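Local coordinates for 2-aminomuconic 6-semialdehyde dehydrogenase (Pseudomonas sp., PDB 7BZV), which oxidises 2-aminomuconic 6-semialdehyde with NAD+ in the meta-cleavage breakdown of 2-aminophenol, working as a tetramer, at residues B[149-154]-B[158-163]. Sequence-based numbering, arbitrary orientation.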
# COMPACT_ATOMS: atom_id res chain seq x y z
N VAL B 149 -25.54 14.35 5.15
CA VAL B 149 -25.78 13.39 4.05
C VAL B 149 -27.08 13.78 3.37
O VAL B 149 -28.16 13.67 3.95
CB VAL B 149 -25.84 11.94 4.54
CG1 VAL B 149 -26.11 11.01 3.36
CG2 VAL B 149 -24.55 11.51 5.27
N ILE B 150 -26.98 14.20 2.12
CA ILE B 150 -28.14 14.55 1.32
C ILE B 150 -28.22 13.52 0.21
O ILE B 150 -27.30 13.43 -0.62
CB ILE B 150 -28.04 15.99 0.78
CG1 ILE B 150 -27.96 16.96 1.98
CG2 ILE B 150 -29.23 16.29 -0.11
CD1 ILE B 150 -27.53 18.34 1.61
N SER B 151 -29.28 12.72 0.22
CA SER B 151 -29.38 11.46 -0.53
C SER B 151 -30.43 11.54 -1.62
O SER B 151 -31.50 12.12 -1.39
CB SER B 151 -29.74 10.29 0.41
OG SER B 151 -28.58 9.63 0.84
N PRO B 152 -30.19 10.93 -2.78
CA PRO B 152 -31.10 11.09 -3.91
C PRO B 152 -32.25 10.08 -3.89
O PRO B 152 -32.29 9.14 -3.09
CB PRO B 152 -30.20 10.85 -5.13
CG PRO B 152 -29.22 9.80 -4.63
CD PRO B 152 -29.00 10.13 -3.14
N TRP B 153 -33.19 10.28 -4.81
CA TRP B 153 -34.37 9.43 -4.90
C TRP B 153 -34.19 8.22 -5.82
O TRP B 153 -35.06 7.35 -5.83
CB TRP B 153 -35.63 10.21 -5.40
CG TRP B 153 -35.40 11.01 -6.63
CD1 TRP B 153 -35.18 12.36 -6.70
CD2 TRP B 153 -35.34 10.53 -8.00
NE1 TRP B 153 -34.94 12.74 -8.00
CE2 TRP B 153 -35.04 11.64 -8.81
CE3 TRP B 153 -35.51 9.29 -8.60
CZ2 TRP B 153 -34.91 11.53 -10.20
CZ3 TRP B 153 -35.40 9.19 -9.98
CH2 TRP B 153 -35.10 10.32 -10.76
N ASN B 154 -33.11 8.13 -6.61
CA ASN B 154 -33.08 7.08 -7.64
C ASN B 154 -32.63 5.74 -7.10
O ASN B 154 -33.07 4.69 -7.57
CB ASN B 154 -32.19 7.50 -8.82
CG ASN B 154 -30.73 7.62 -8.46
OD1 ASN B 154 -30.35 8.16 -7.42
ND2 ASN B 154 -29.90 7.14 -9.34
N LEU B 158 -29.44 2.42 -1.33
CA LEU B 158 -28.08 2.09 -1.76
C LEU B 158 -27.13 3.29 -1.62
O LEU B 158 -26.05 3.18 -1.01
CB LEU B 158 -28.13 1.59 -3.19
CG LEU B 158 -26.86 1.02 -3.83
CD1 LEU B 158 -27.29 0.29 -5.13
CD2 LEU B 158 -25.91 2.06 -4.15
N LEU B 159 -27.51 4.44 -2.16
CA LEU B 159 -26.66 5.64 -2.08
C LEU B 159 -26.65 6.25 -0.68
O LEU B 159 -25.64 6.86 -0.28
CB LEU B 159 -27.09 6.69 -3.10
CG LEU B 159 -26.72 6.28 -4.54
CD1 LEU B 159 -27.26 7.27 -5.58
CD2 LEU B 159 -25.21 6.09 -4.69
N LEU B 160 -27.73 6.11 0.08
CA LEU B 160 -27.68 6.49 1.48
C LEU B 160 -26.62 5.69 2.23
O LEU B 160 -25.76 6.27 2.90
CB LEU B 160 -29.06 6.30 2.12
CG LEU B 160 -29.14 6.53 3.63
CD1 LEU B 160 -28.67 7.94 3.98
CD2 LEU B 160 -30.56 6.29 4.17
N THR B 161 -26.69 4.34 2.18
CA THR B 161 -25.72 3.59 2.96
C THR B 161 -24.30 3.70 2.38
O THR B 161 -23.33 3.48 3.11
CB THR B 161 -26.13 2.11 3.10
OG1 THR B 161 -26.11 1.47 1.81
CG2 THR B 161 -27.51 1.99 3.73
N TRP B 162 -24.16 4.02 1.10
CA TRP B 162 -22.84 4.25 0.52
C TRP B 162 -22.10 5.40 1.22
O TRP B 162 -20.86 5.39 1.29
CB TRP B 162 -23.02 4.55 -0.96
CG TRP B 162 -21.86 5.01 -1.74
CD1 TRP B 162 -21.73 6.23 -2.37
CD2 TRP B 162 -20.67 4.30 -1.99
NE1 TRP B 162 -20.51 6.29 -3.00
CE2 TRP B 162 -19.84 5.12 -2.79
CE3 TRP B 162 -20.20 3.03 -1.62
CZ2 TRP B 162 -18.56 4.70 -3.23
CZ3 TRP B 162 -18.93 2.64 -2.04
CH2 TRP B 162 -18.14 3.46 -2.84
N LYS B 163 -22.83 6.38 1.73
CA LYS B 163 -22.28 7.49 2.51
C LYS B 163 -22.28 7.19 4.00
O LYS B 163 -21.28 7.43 4.68
CB LYS B 163 -23.07 8.79 2.27
CG LYS B 163 -23.30 9.16 0.80
CD LYS B 163 -22.02 9.06 -0.03
CE LYS B 163 -22.21 9.51 -1.49
NZ LYS B 163 -22.82 10.87 -1.66
O HOH W 1 -25.09 11.70 -0.50
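L159 meets P152 where strand 134-150 runs out into a loop and the chain turns back along helix 156-169, the first half of a beta-alpha-beta crossover completed by strand 173-177 in the Rossmann-like, NAD-binding domain of an aldehyde dehydrogenase. The two side chains cross at about a right angle, and L159 CD1 presses on P152 CG at 3.3 Å, closer than two carbons normally sit. A glycine in place of P152 would probably open a gap beside L159 CD1 and leave the leucine side chain freer to shift. The same methyl touches N154 OD1 at 3.7 Å, while N154 ND2 is hydrogen-bonded to the carbonyl of Q285; in family relatives, the asparagine of this loop contributes to the oxyanion hole.

One residue on, L160 has CG pointing opposite the backbone nitrogen (chi1 175°), and this together with chi2 of 58° brings CD1 to V149 CG1 and S151 OG. The methyl lies 4.0 Å from V149 CG1, the two side chains set roughly perpendicular. S151 OG also sits 3.3 Å from L160 CA, close against the helix backbone. V176 of the next strand packs on both V149 and L160.

At K163 the aliphatic base does the packing, CB resting 3.9 Å from V149 CG1. Its chain then bends at chi2 (-47°) and chi4, turning NZ toward the hydroxyls of T228 and T230 and a water. The water accepts from K163 NZ at 2.7 Å and donates to I150 O at 2.8 Å.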